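PDB 3OK8: BAR/IMD domain-containing adapter protein 2-like 2, which binds phosphoinositides, including phosphatidylinositol 4,5-bisphosphate, and through its I-BAR (IMD) domain induces planar or gently curved membrane structures. Local coordinates for residues D8-S13 / E173-A178; A16-I21 / D119-Y124; L77-D82 / L216-Q221; G100-H105 / L194-T199. One frame throughout, in Å; residues are numbered along the deposited sequence.

Contact 1 (D8-S13 / E173-A178)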
loop_
_atom_site.group_PDB
_atom_site.type_symbol
_atom_site.label_atom_id
_atom_site.label_comp_id
_atom_site.label_asym_id
_atom_site.label_seq_id
_atom_site.Cartn_x
_atom_site.Cartn_y
_atom_site.Cartn_z
ATOM N N ASP A 8 27.195 -29.640 34.417
ATOM C CA ASP A 8 27.770 -28.931 33.285
ATOM C C ASP A 8 26.745 -28.913 32.148
ATOM O O ASP A 8 26.815 -28.084 31.242
ATOM C CB ASP A 8 29.088 -29.555 32.824
ATOM C CG ASP A 8 29.963 -28.567 32.057
ATOM O OD1 ASP A 8 30.236 -28.803 30.858
ATOM O OD2 ASP A 8 30.368 -27.544 32.654
ATOM N N GLN A 9 25.789 -29.837 32.209
ATOM C CA GLN A 9 24.678 -29.860 31.263
ATOM C C GLN A 9 23.783 -28.639 31.465
ATOM O O GLN A 9 23.562 -27.860 30.546
ATOM C CB GLN A 9 23.869 -31.148 31.423
ATOM C CG GLN A 9 22.409 -31.027 31.019
ATOM C CD GLN A 9 22.226 -30.852 29.525
ATOM O OE1 GLN A 9 23.147 -31.113 28.740
ATOM N NE2 GLN A 9 21.032 -30.412 29.119
ATOM N N PHE A 10 23.264 -28.473 32.673
ATOM C CA PHE A 10 22.502 -27.282 32.991
ATOM C C PHE A 10 23.299 -26.045 32.622
ATOM O O PHE A 10 22.788 -25.127 31.975
ATOM C CB PHE A 10 22.119 -27.257 34.469
ATOM C CG PHE A 10 20.862 -28.008 34.771
ATOM C CD1 PHE A 10 19.665 -27.338 34.938
ATOM C CD2 PHE A 10 20.871 -29.386 34.860
ATOM C CE1 PHE A 10 18.500 -28.028 35.208
ATOM C CE2 PHE A 10 19.711 -30.086 35.129
ATOM C CZ PHE A 10 18.523 -29.407 35.305
ATOM N N TYR A 11 24.559 -26.031 33.022
ATOM C CA TYR A 11 25.417 -24.893 32.743
ATOM C C TYR A 11 25.474 -24.604 31.259
ATOM O O TYR A 11 25.367 -23.453 30.850
ATOM C CB TYR A 11 26.834 -25.122 33.239
ATOM C CG TYR A 11 27.747 -23.996 32.845
ATOM C CD1 TYR A 11 27.802 -22.836 33.599
ATOM C CD2 TYR A 11 28.532 -24.076 31.700
ATOM C CE1 TYR A 11 28.622 -21.791 33.241
ATOM C CE2 TYR A 11 29.356 -23.036 31.332
ATOM C CZ TYR A 11 29.396 -21.894 32.109
ATOM O OH TYR A 11 30.213 -20.845 31.766
ATOM N N ARG A 12 25.666 -25.650 30.462
ATOM C CA ARG A 12 25.755 -25.507 29.010
ATOM C C ARG A 12 24.421 -25.096 28.388
ATOM O O ARG A 12 24.384 -24.261 27.490
ATOM C CB ARG A 12 26.269 -26.799 28.364
ATOM C CG ARG A 12 27.787 -26.939 28.376
ATOM C CD ARG A 12 28.254 -28.399 28.371
ATOM N NE ARG A 12 27.247 -29.321 27.849
ATOM C CZ ARG A 12 26.856 -30.442 28.456
ATOM N NH1 ARG A 12 27.401 -30.810 29.615
ATOM N NH2 ARG A 12 25.927 -31.208 27.895
ATOM N N SER A 13 23.334 -25.689 28.874
ATOM C CA SER A 13 21.998 -25.417 28.358
ATOM C C SER A 13 21.556 -23.991 28.644
ATOM O O SER A 13 20.927 -23.348 27.809
ATOM C CB SER A 13 20.987 -26.396 28.948
ATOM O OG SER A 13 20.895 -27.561 28.147
ATOM N N GLU A 173 16.981 -23.237 38.757
ATOM C CA GLU A 173 16.247 -21.982 38.732
ATOM C C GLU A 173 16.755 -21.046 37.630
ATOM O O GLU A 173 15.978 -20.308 37.019
ATOM C CB GLU A 173 16.351 -21.302 40.099
ATOM C CG GLU A 173 15.836 -19.872 40.142
ATOM C CD GLU A 173 14.340 -19.770 39.854
ATOM O OE1 GLU A 173 13.587 -20.645 40.341
ATOM O OE2 GLU A 173 13.923 -18.811 39.149
ATOM N N SER A 174 18.062 -21.073 37.392
ATOM C CA SER A 174 18.691 -20.234 36.380
ATOM C C SER A 174 18.233 -20.596 34.980
ATOM O O SER A 174 17.959 -19.702 34.158
ATOM C CB SER A 174 20.206 -20.361 36.455
ATOM O OG SER A 174 20.706 -19.705 37.600
ATOM N N LYS A 175 18.164 -21.902 34.711
ATOM C CA LYS A 175 17.730 -22.399 33.406
ATOM C C LYS A 175 16.289 -21.992 33.107
ATOM O O LYS A 175 15.962 -21.629 31.981
ATOM C CB LYS A 175 17.882 -23.922 33.295
ATOM C CG LYS A 175 17.723 -24.435 31.860
ATOM C CD LYS A 175 17.810 -25.944 31.784
ATOM C CE LYS A 175 17.784 -26.440 30.344
ATOM N NZ LYS A 175 18.501 -27.749 30.182
ATOM N N ARG A 176 15.438 -22.062 34.123
ATOM C CA ARG A 176 14.058 -21.615 34.002
ATOM C C ARG A 176 13.993 -20.098 33.786
ATOM O O ARG A 176 13.292 -19.619 32.897
ATOM C CB ARG A 176 13.267 -22.025 35.242
ATOM C CG ARG A 176 11.957 -21.303 35.422
ATOM C CD ARG A 176 11.564 -21.236 36.900
ATOM N NE ARG A 176 10.596 -20.168 37.150
ATOM C CZ ARG A 176 10.882 -18.867 37.094
ATOM N NH1 ARG A 176 9.937 -17.967 37.333
ATOM N NH2 ARG A 176 12.109 -18.460 36.795
ATOM N N ALA A 177 14.741 -19.343 34.582
ATOM C CA ALA A 177 14.750 -17.893 34.436
ATOM C C ALA A 177 15.306 -17.433 33.075
ATOM O O ALA A 177 14.856 -16.427 32.518
ATOM C CB ALA A 177 15.511 -17.251 35.578
ATOM N N ALA A 178 16.270 -18.171 32.535
ATOM C CA ALA A 178 16.844 -17.833 31.235
ATOM C C ALA A 178 15.888 -18.167 30.093
ATOM O O ALA A 178 15.782 -17.407 29.120
ATOM C CB ALA A 178 18.175 -18.531 31.036
#

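Contact 2 (A16-I21 / D119-Y124)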
loop_
_atom_site.group_PDB
_atom_site.type_symbol
_atom_site.label_atom_id
_atom_site.label_comp_id
_atom_site.label_asym_id
_atom_site.label_seq_id
_atom_site.Cartn_x
_atom_site.Cartn_y
_atom_site.Cartn_z
ATOM N N ALA A 16 23.592 -21.708 26.313
ATOM C CA ALA A 16 23.084 -21.753 24.951
ATOM C C ALA A 16 21.930 -20.769 24.755
ATOM O O ALA A 16 21.722 -20.256 23.659
ATOM C CB ALA A 16 22.631 -23.156 24.618
ATOM N N ILE A 17 21.183 -20.523 25.825
ATOM C CA ILE A 17 20.022 -19.648 25.789
ATOM C C ILE A 17 20.399 -18.173 25.837
ATOM O O ILE A 17 19.912 -17.377 25.033
ATOM C CB ILE A 17 19.065 -19.952 26.932
ATOM C CG1 ILE A 17 18.401 -21.307 26.700
ATOM C CG2 ILE A 17 18.030 -18.832 27.058
ATOM C CD1 ILE A 17 17.535 -21.771 27.859
ATOM N N TYR A 18 21.254 -17.806 26.783
ATOM C CA TYR A 18 21.824 -16.464 26.806
ATOM C C TYR A 18 22.555 -16.140 25.507
ATOM O O TYR A 18 22.547 -14.996 25.049
ATOM C CB TYR A 18 22.775 -16.302 27.990
ATOM C CG TYR A 18 22.032 -16.133 29.282
ATOM C CD1 TYR A 18 21.225 -15.021 29.488
ATOM C CD2 TYR A 18 22.111 -17.092 30.295
ATOM C CE1 TYR A 18 20.524 -14.859 30.659
ATOM C CE2 TYR A 18 21.410 -16.935 31.475
ATOM C CZ TYR A 18 20.623 -15.815 31.649
ATOM O OH TYR A 18 19.911 -15.636 32.799
ATOM N N LYS A 19 23.195 -17.143 24.917
ATOM C CA LYS A 19 23.889 -16.925 23.655
ATOM C C LYS A 19 22.928 -16.824 22.474
ATOM O O LYS A 19 23.237 -16.153 21.495
ATOM C CB LYS A 19 24.968 -17.974 23.401
ATOM C CG LYS A 19 26.317 -17.644 24.049
ATOM C CD LYS A 19 26.283 -17.819 25.577
ATOM C CE LYS A 19 27.464 -17.145 26.265
ATOM N NZ LYS A 19 28.749 -17.863 26.016
ATOM N N SER A 20 21.771 -17.479 22.560
ATOM C CA SER A 20 20.751 -17.327 21.519
ATOM C C SER A 20 20.221 -15.904 21.527
ATOM O O SER A 20 19.973 -15.306 20.482
ATOM C CB SER A 20 19.584 -18.292 21.735
ATOM O OG SER A 20 19.821 -19.546 21.131
ATOM N N ILE A 21 20.034 -15.369 22.727
ATOM C CA ILE A 21 19.503 -14.026 22.878
ATOM C C ILE A 21 20.503 -12.988 22.369
ATOM O O ILE A 21 20.138 -12.067 21.664
ATOM C CB ILE A 21 19.132 -13.727 24.351
ATOM C CG1 ILE A 21 17.979 -14.628 24.809
ATOM C CG2 ILE A 21 18.796 -12.248 24.543
ATOM C CD1 ILE A 21 17.665 -14.507 26.300
ATOM N N ASP A 119 24.618 -8.633 31.499
ATOM C CA ASP A 119 24.818 -8.614 32.943
ATOM C C ASP A 119 24.176 -9.829 33.596
ATOM O O ASP A 119 24.723 -10.408 34.521
ATOM C CB ASP A 119 24.227 -7.338 33.546
ATOM C CG ASP A 119 25.020 -6.095 33.183
ATOM O OD1 ASP A 119 26.236 -6.222 32.903
ATOM O OD2 ASP A 119 24.429 -4.992 33.186
ATOM N N SER A 120 22.994 -10.194 33.117
ATOM C CA SER A 120 22.285 -11.370 33.599
ATOM C C SER A 120 23.158 -12.607 33.400
ATOM O O SER A 120 23.452 -13.347 34.344
ATOM C CB SER A 120 20.956 -11.506 32.841
ATOM O OG SER A 120 20.160 -12.565 33.337
ATOM N N CYS A 121 23.591 -12.808 32.164
ATOM C CA CYS A 121 24.477 -13.907 31.829
ATOM C C CYS A 121 25.751 -13.927 32.676
ATOM O O CYS A 121 26.185 -14.989 33.106
ATOM C CB CYS A 121 24.843 -13.853 30.350
ATOM S SG CYS A 121 25.963 -15.168 29.808
ATOM N N GLN A 122 26.354 -12.758 32.897
ATOM C CA GLN A 122 27.579 -12.655 33.694
ATOM C C GLN A 122 27.325 -13.026 35.144
ATOM O O GLN A 122 28.087 -13.780 35.745
ATOM C CB GLN A 122 28.147 -11.236 33.649
ATOM C CG GLN A 122 28.925 -10.891 32.389
ATOM C CD GLN A 122 29.133 -9.390 32.227
ATOM O OE1 GLN A 122 29.568 -8.921 31.173
ATOM N NE2 GLN A 122 28.809 -8.628 33.274
ATOM N N HIS A 123 26.262 -12.468 35.710
ATOM C CA HIS A 123 25.858 -12.787 37.074
ATOM C C HIS A 123 25.752 -14.299 37.228
ATOM O O HIS A 123 26.284 -14.875 38.173
ATOM C CB HIS A 123 24.518 -12.125 37.394
ATOM C CG HIS A 123 24.067 -12.312 38.810
ATOM N ND1 HIS A 123 23.303 -13.389 39.212
ATOM C CD2 HIS A 123 24.250 -11.549 39.915
ATOM C CE1 HIS A 123 23.040 -13.284 40.502
ATOM N NE2 HIS A 123 23.601 -12.175 40.953
ATOM N N TYR A 124 25.075 -14.938 36.280
ATOM C CA TYR A 124 24.893 -16.376 36.326
ATOM C C TYR A 124 26.213 -17.121 36.243
ATOM O O TYR A 124 26.489 -17.988 37.064
ATOM C CB TYR A 124 23.985 -16.853 35.204
ATOM C CG TYR A 124 24.054 -18.346 35.002
ATOM C CD1 TYR A 124 24.752 -18.893 33.934
ATOM C CD2 TYR A 124 23.444 -19.210 35.897
ATOM C CE1 TYR A 124 24.822 -20.262 33.756
ATOM C CE2 TYR A 124 23.507 -20.575 35.727
ATOM C CZ TYR A 124 24.199 -21.099 34.660
ATOM O OH TYR A 124 24.257 -22.466 34.502
#

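Contact 3 (L77-D82 / L216-Q221)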
loop_
_atom_site.group_PDB
_atom_site.type_symbol
_atom_site.label_atom_id
_atom_site.label_comp_id
_atom_site.label_asym_id
_atom_site.label_seq_id
_atom_site.Cartn_x
_atom_site.Cartn_y
_atom_site.Cartn_z
ATOM N N LEU A 77 -14.579 12.725 -10.726
ATOM C CA LEU A 77 -13.120 12.633 -10.745
ATOM C C LEU A 77 -12.484 13.401 -9.589
ATOM O O LEU A 77 -11.498 12.965 -8.994
ATOM C CB LEU A 77 -12.567 13.152 -12.081
ATOM C CG LEU A 77 -12.991 12.353 -13.315
ATOM C CD1 LEU A 77 -12.775 13.168 -14.631
ATOM C CD2 LEU A 77 -12.237 11.032 -13.372
ATOM N N VAL A 78 -13.051 14.556 -9.293
ATOM C CA VAL A 78 -12.575 15.404 -8.217
ATOM C C VAL A 78 -12.790 14.688 -6.887
ATOM O O VAL A 78 -11.951 14.771 -5.986
ATOM C CB VAL A 78 -13.292 16.783 -8.250
ATOM C CG1 VAL A 78 -13.031 17.580 -6.984
ATOM C CG2 VAL A 78 -12.826 17.573 -9.468
ATOM N N GLN A 79 -13.889 13.952 -6.762
ATOM C CA GLN A 79 -14.105 13.242 -5.499
ATOM C C GLN A 79 -13.432 11.878 -5.431
ATOM O O GLN A 79 -13.453 11.219 -4.403
ATOM C CB GLN A 79 -15.580 13.164 -5.096
ATOM C CG GLN A 79 -16.567 12.824 -6.169
ATOM C CD GLN A 79 -17.992 12.960 -5.656
ATOM O OE1 GLN A 79 -18.329 12.414 -4.604
ATOM N NE2 GLN A 79 -18.830 13.699 -6.387
ATOM N N MET A 80 -12.821 11.463 -6.528
ATOM C CA MET A 80 -11.984 10.284 -6.499
ATOM C C MET A 80 -10.642 10.670 -5.914
ATOM O O MET A 80 -10.099 9.957 -5.068
ATOM C CB MET A 80 -11.809 9.697 -7.890
ATOM C CG MET A 80 -12.980 8.881 -8.389
ATOM S SD MET A 80 -12.756 8.428 -10.127
ATOM C CE MET A 80 -14.094 7.263 -10.346
ATOM N N SER A 81 -10.103 11.800 -6.354
ATOM C CA SER A 81 -8.859 12.292 -5.774
ATOM C C SER A 81 -9.049 12.628 -4.293
ATOM O O SER A 81 -8.214 12.276 -3.465
ATOM C CB SER A 81 -8.326 13.509 -6.521
ATOM O OG SER A 81 -9.050 14.674 -6.164
ATOM N N ASP A 82 -10.134 13.317 -3.960
ATOM C CA ASP A 82 -10.445 13.587 -2.560
ATOM C C ASP A 82 -10.455 12.306 -1.723
ATOM O O ASP A 82 -9.904 12.282 -0.618
ATOM C CB ASP A 82 -11.780 14.328 -2.434
ATOM C CG ASP A 82 -11.704 15.746 -2.960
ATOM O OD1 ASP A 82 -10.595 16.169 -3.367
ATOM O OD2 ASP A 82 -12.749 16.437 -2.968
ATOM N N LEU A 216 -21.069 3.337 -5.316
ATOM C CA LEU A 216 -22.483 3.518 -5.631
ATOM C C LEU A 216 -22.777 4.936 -6.127
ATOM O O LEU A 216 -23.521 5.125 -7.096
ATOM C CB LEU A 216 -23.343 3.194 -4.406
ATOM C CG LEU A 216 -23.389 1.721 -3.999
ATOM C CD1 LEU A 216 -23.952 1.566 -2.590
ATOM C CD2 LEU A 216 -24.195 0.911 -5.013
ATOM N N LEU A 217 -22.189 5.935 -5.475
ATOM C CA LEU A 217 -22.440 7.316 -5.879
ATOM C C LEU A 217 -21.802 7.650 -7.238
ATOM O O LEU A 217 -22.239 8.566 -7.941
ATOM C CB LEU A 217 -21.956 8.285 -4.803
ATOM C CG LEU A 217 -22.576 8.101 -3.413
ATOM C CD1 LEU A 217 -21.933 9.020 -2.380
ATOM C CD2 LEU A 217 -24.077 8.304 -3.459
ATOM N N TRP A 218 -20.781 6.886 -7.609
ATOM C CA TRP A 218 -20.035 7.145 -8.835
ATOM C C TRP A 218 -20.518 6.321 -10.022
ATOM O O TRP A 218 -19.875 6.306 -11.065
ATOM C CB TRP A 218 -18.543 6.877 -8.627
ATOM C CG TRP A 218 -17.874 7.751 -7.611
ATOM C CD1 TRP A 218 -18.276 8.993 -7.185
ATOM C CD2 TRP A 218 -16.649 7.468 -6.929
ATOM N NE1 TRP A 218 -17.377 9.484 -6.257
ATOM C CE2 TRP A 218 -16.373 8.568 -6.085
ATOM C CE3 TRP A 218 -15.765 6.381 -6.932
ATOM C CZ2 TRP A 218 -15.245 8.612 -5.258
ATOM C CZ3 TRP A 218 -14.644 6.424 -6.108
ATOM C CH2 TRP A 218 -14.397 7.533 -5.282
ATOM N N LYS A 219 -21.603 5.624 -9.843
ATOM C CA LYS A 219 -22.156 4.909 -10.920
ATOM C C LYS A 219 -22.834 6.042 -11.648
ATOM O O LYS A 219 -23.118 7.075 -11.084
ATOM C CB LYS A 219 -23.195 3.927 -10.441
ATOM C CG LYS A 219 -22.757 2.502 -10.284
ATOM C CD LYS A 219 -23.938 1.573 -10.225
ATOM C CE LYS A 219 -24.673 1.628 -8.881
ATOM N NZ LYS A 219 -25.069 2.985 -8.420
ATOM N N GLU A 220 -23.070 5.885 -12.922
ATOM C CA GLU A 220 -23.764 6.962 -13.557
ATOM C C GLU A 220 -25.122 6.592 -14.031
ATOM O O GLU A 220 -25.783 7.402 -14.616
ATOM C CB GLU A 220 -22.915 7.720 -14.565
ATOM C CG GLU A 220 -22.452 8.981 -13.936
ATOM C CD GLU A 220 -23.460 9.422 -12.922
ATOM O OE1 GLU A 220 -24.637 9.223 -13.211
ATOM O OE2 GLU A 220 -23.092 9.954 -11.855
ATOM N N GLN A 221 -25.557 5.381 -13.704
ATOM C CA GLN A 221 -26.982 5.100 -13.614
ATOM C C GLN A 221 -27.460 3.717 -13.133
ATOM O O GLN A 221 -26.683 2.846 -12.770
ATOM C CB GLN A 221 -27.694 5.527 -14.898
ATOM C CG GLN A 221 -29.085 6.118 -14.710
ATOM C CD GLN A 221 -29.096 7.611 -14.510
ATOM O OE1 GLN A 221 -30.158 8.208 -14.363
ATOM N NE2 GLN A 221 -27.924 8.229 -14.494
#

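Contact 4 (G100-H105 / L194-T199)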
loop_
_atom_site.group_PDB
_atom_site.type_symbol
_atom_site.label_atom_id
_atom_site.label_comp_id
_atom_site.label_asym_id
_atom_site.label_seq_id
_atom_site.Cartn_x
_atom_site.Cartn_y
_atom_site.Cartn_z
ATOM N N GLY A 100 6.563 5.026 15.199
ATOM C CA GLY A 100 6.633 5.488 16.576
ATOM C C GLY A 100 6.574 4.409 17.660
ATOM O O GLY A 100 7.361 4.442 18.611
ATOM N N ASP A 101 5.647 3.460 17.513
ATOM C CA ASP A 101 5.377 2.431 18.529
ATOM C C ASP A 101 6.298 1.222 18.449
ATOM O O ASP A 101 6.484 0.479 19.431
ATOM C CB ASP A 101 3.938 1.925 18.389
ATOM C CG ASP A 101 2.935 2.795 19.119
ATOM O OD1 ASP A 101 2.047 3.357 18.452
ATOM O OD2 ASP A 101 3.030 2.908 20.361
ATOM N N LEU A 102 6.852 0.998 17.269
ATOM C CA LEU A 102 7.597 -0.223 17.052
ATOM C C LEU A 102 9.058 0.071 16.716
ATOM O O LEU A 102 9.955 -0.316 17.463
ATOM C CB LEU A 102 6.901 -1.045 15.970
ATOM C CG LEU A 102 7.259 -2.508 15.752
ATOM C CD1 LEU A 102 6.091 -3.220 15.118
ATOM C CD2 LEU A 102 8.488 -2.650 14.895
ATOM N N LEU A 103 9.285 0.794 15.619
ATOM C CA LEU A 103 10.629 1.049 15.112
ATOM C C LEU A 103 11.503 1.966 15.982
ATOM O O LEU A 103 12.709 1.751 16.071
ATOM C CB LEU A 103 10.560 1.560 13.667
ATOM C CG LEU A 103 10.694 0.565 12.504
ATOM C CD1 LEU A 103 10.257 -0.837 12.862
ATOM C CD2 LEU A 103 9.927 1.060 11.261
ATOM N N GLN A 104 10.919 2.980 16.617
ATOM C CA GLN A 104 11.692 3.829 17.531
ATOM C C GLN A 104 11.941 3.096 18.848
ATOM O O GLN A 104 12.882 3.398 19.597
ATOM C CB GLN A 104 10.968 5.143 17.814
ATOM C CG GLN A 104 10.985 6.142 16.675
ATOM C CD GLN A 104 10.223 7.418 17.019
ATOM O OE1 GLN A 104 9.836 8.175 16.137
ATOM N NE2 GLN A 104 10.004 7.655 18.308
ATOM N N HIS A 105 11.085 2.125 19.131
ATOM C CA HIS A 105 11.202 1.370 20.366
ATOM C C HIS A 105 12.422 0.447 20.347
ATOM O O HIS A 105 13.210 0.416 21.298
ATOM C CB HIS A 105 9.926 0.565 20.615
ATOM C CG HIS A 105 9.750 0.156 22.041
ATOM N ND1 HIS A 105 10.033 -1.117 22.489
ATOM C CD2 HIS A 105 9.338 0.855 23.125
ATOM C CE1 HIS A 105 9.794 -1.186 23.787
ATOM N NE2 HIS A 105 9.372 -0.003 24.197
ATOM N N LEU A 194 1.189 -7.538 16.837
ATOM C CA LEU A 194 -0.252 -7.680 17.015
ATOM C C LEU A 194 -0.921 -6.304 17.045
ATOM O O LEU A 194 -2.002 -6.126 16.491
ATOM C CB LEU A 194 -0.562 -8.438 18.303
ATOM C CG LEU A 194 -1.612 -9.550 18.236
ATOM C CD1 LEU A 194 -2.113 -9.887 19.647
ATOM C CD2 LEU A 194 -2.771 -9.178 17.334
ATOM N N LEU A 195 -0.283 -5.334 17.695
ATOM C CA LEU A 195 -0.795 -3.965 17.695
ATOM C C LEU A 195 -0.795 -3.393 16.266
ATOM O O LEU A 195 -1.765 -2.779 15.821
ATOM C CB LEU A 195 0.015 -3.074 18.649
ATOM C CG LEU A 195 0.135 -1.588 18.269
ATOM C CD1 LEU A 195 -1.217 -0.881 18.353
ATOM C CD2 LEU A 195 1.195 -0.841 19.092
ATOM N N LEU A 196 0.286 -3.603 15.532
ATOM C CA LEU A 196 0.299 -3.153 14.151
ATOM C C LEU A 196 -0.841 -3.797 13.366
ATOM O O LEU A 196 -1.604 -3.101 12.694
ATOM C CB LEU A 196 1.623 -3.460 13.485
ATOM C CG LEU A 196 2.916 -2.939 14.110
ATOM C CD1 LEU A 196 3.908 -2.724 12.985
ATOM C CD2 LEU A 196 2.721 -1.667 14.919
ATOM N N SER A 197 -0.957 -5.123 13.456
ATOM C CA SER A 197 -2.000 -5.859 12.734
ATOM C C SER A 197 -3.385 -5.314 13.042
ATOM O O SER A 197 -4.282 -5.339 12.186
ATOM C CB SER A 197 -1.963 -7.350 13.078
ATOM O OG SER A 197 -0.750 -7.947 12.653
ATOM N N ASN A 198 -3.547 -4.829 14.271
ATOM C CA ASN A 198 -4.825 -4.325 14.747
ATOM C C ASN A 198 -5.160 -2.940 14.203
ATOM O O ASN A 198 -6.288 -2.693 13.779
ATOM C CB ASN A 198 -4.852 -4.294 16.275
ATOM C CG ASN A 198 -6.130 -4.870 16.837
ATOM O OD1 ASN A 198 -6.692 -4.353 17.808
ATOM N ND2 ASN A 198 -6.602 -5.954 16.228
ATOM N N THR A 199 -4.187 -2.032 14.235
ATOM C CA THR A 199 -4.377 -0.711 13.654
ATOM C C THR A 199 -4.685 -0.845 12.164
ATOM O O THR A 199 -5.546 -0.147 11.632
ATOM C CB THR A 199 -3.139 0.186 13.842
ATOM O OG1 THR A 199 -2.079 -0.282 13.006
ATOM C CG2 THR A 199 -2.668 0.156 15.285
#

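Contact 1 (D8-S13 / E173-A178)
Lys175 does nearly all the bridging here: its extended chain reaches from helix 153-217 to helix 5-66 and meets Phe10, Ser13 and, at the margin, Gln9. The two short helical segments run nearly parallel, 18° apart, with axes 9.6 Å from each other. Lys175 has its CG anti to the backbone N (chi1 -168°) and stays straight beyond it, which carries the methylenes past the Phe10 ring at about a right angle; Lys175 CD lies 3.9 Å from Phe10 CD1. The ammonium group then sits above that ring, but at 5.1 Å from NZ to the Phe10 centroid the cation-pi attraction is weak at most. Among polar neighbours, Lys175 NZ comes within 3.1 Å of Ser13 OG, at an angle too poor for a hydrogen bond, and Gln9 NE2 approaches NZ no closer than 3.8 Å. Shortening Lys175 to an alanine is likely to strip the Phe10 ring and Ser13 CB of this cover and open a gap between the two helices. Further along helix 153-217, Ala178 packs on Thr14 and Ile17 of helix 5-66. This is a surface seam of the three-helix bundle of the I-BAR domain, none of its touching residues being buried. With no hydrogen bond or salt bridge spanning the segments, the seam depends on the lysine's aliphatic chain, and its charge adds little directional grip.

Contact 2 (A16-I21 / D119-Y124)
A cysteine laid over a tyrosine face is the oddity of this pairing: Cys121 puts its CB above the ring of Tyr18, 4.1 Å from the centroid and 25° off the normal, in a CH-pi contact. Its sulfur follows obliquely, with Cys121 SG 4.8 Å from the same centroid, and touches the root of the tyrosine, 3.8 Å from Tyr18 CB. The thiol reaches that end because SG stands anti to the backbone N of Cys121 (chi1 179°). At the far end of the ring the chemistry turns polar. Tyr18 OH and Ser120 OG are hydrogen-bonded at 3.1 Å, and the serine oxygen meets the ring obliquely, also lying 3.5 Å from Tyr18 CE1. One tyrosine thus spans two consecutive residues of the neighbouring helix, sulfur near its CB and hydroxyl near its OH. This is the antiparallel pairing of helix 5-66 with helix 71-147 in the three-helix bundle of the I-BAR domain, the short segments running 162° apart with axes separated by 10.5 Å. The third helix, 153-217, comes in through Ala178 against Tyr18 and Ser174 against Tyr124, while Met15 packs on Cys121 from within helix 5-66. Towards solvent the contact ends in Lys19, an exposed residue whose bent chain brings CE to 4.3 Å from Cys121 SG.

Contact 3 (L77-D82 / L216-Q221)
Where helix 153-217 runs out near one end of the elongated I-BAR bundle, Trp218, the first residue to leave helical geometry, turns its indole onto Gln79 and Met80 of helix 71-147. Met80 lies over one face of the ring: its CG is 3.7 Å from the centroid of the six-membered ring and only 12° off the normal. The chain continues straight from there, holding Met80 SD above the same face, 5.0 Å from the centroid, as a distant Met-aromatic contact, and bringing Met80 CE to 3.9 Å from Trp218 CE3. Gln79 takes the rim. Its OE1 sits in the indole plane at the edge and accepts a weak but fairly straight bond from Trp218 NE1, 3.5 Å long with an N-H...O angle of 163°; the amide plane stands nearly upright to the ring. Gln79 CG lies between its own backbone N and carbonyl carbon (chi1 44°), which keeps the chain beside the indole, with CG 3.4 Å from Trp218 NE1. The backbone oxygen of Gln79 also meets Trp218 CZ2 at 3.3 Å. With a serine here instead of the indole, Met80 CG would probably lose the ring face it lies on, and the Gln79 amide its N-H partner, leaving it less firmly fixed. Ile76 and Thr83 add to the wall on helix 71-147. The second subunit contributes Ser197 against Trp218 and His193 against Met80, so the indole at this helix end is part of the interface of the antiparallel dimer of three-helix bundles that defines the I-BAR domain.

Contact 4 (G100-H105 / L194-T199)
Leu102 and Leu196 form the close side of this contact, their side chains crossing at about a right angle with Leu102 CD1 aimed at the branch of Leu196. The two leucine ends meet, but the modelled methyl separation is shorter than carbons can sit, so the exact spacing there is doubtful. Leu102 has its CG anti to the backbone N (chi1 -166°), which sends the isobutyl group across to the other helix. The CA atoms of this pair are still 8.4 Å apart, and side chains alone bridge the helices. Both belong to the three-helix bundle of the I-BAR domain, where helix 71-147 widens into a pi-type turn at 100-103 and faces helix 153-217. Leu102 also packs on His193 and on Tyr53 of the second subunit, which places the close side against the dimer partner. Looser packing marks the other side: Asp101 and Leu195, both partly exposed, touch through Leu195 CD2, which is 4.0 Å from Asp101 CB and equally far from its CG. No hydrogen bond joins the two segments, but nearby the Asp101 backbone oxygen accepts one from Lys192.

How the contacts relate
From the N terminus, helix 5-66 supplies the first segments of contact 1 and then contact 2 from its opening turns. Contact 2 closes back from helix 71-147, and its loop lies wholly within the longer one that contact 1 closes from helix 153-217; the two touch, with Tyr11 of contact 1 packing against Tyr124 of contact 2. Contacts 3 and 4 both join helix 71-147 to helix 153-217, contact 4 within the span of contact 3, and each crosses contacts 1 and 2 along the chain. Contact 3 lies about 65 Å from contact 1, centre to centre, and contacts 3 and 4 both meet the second subunit.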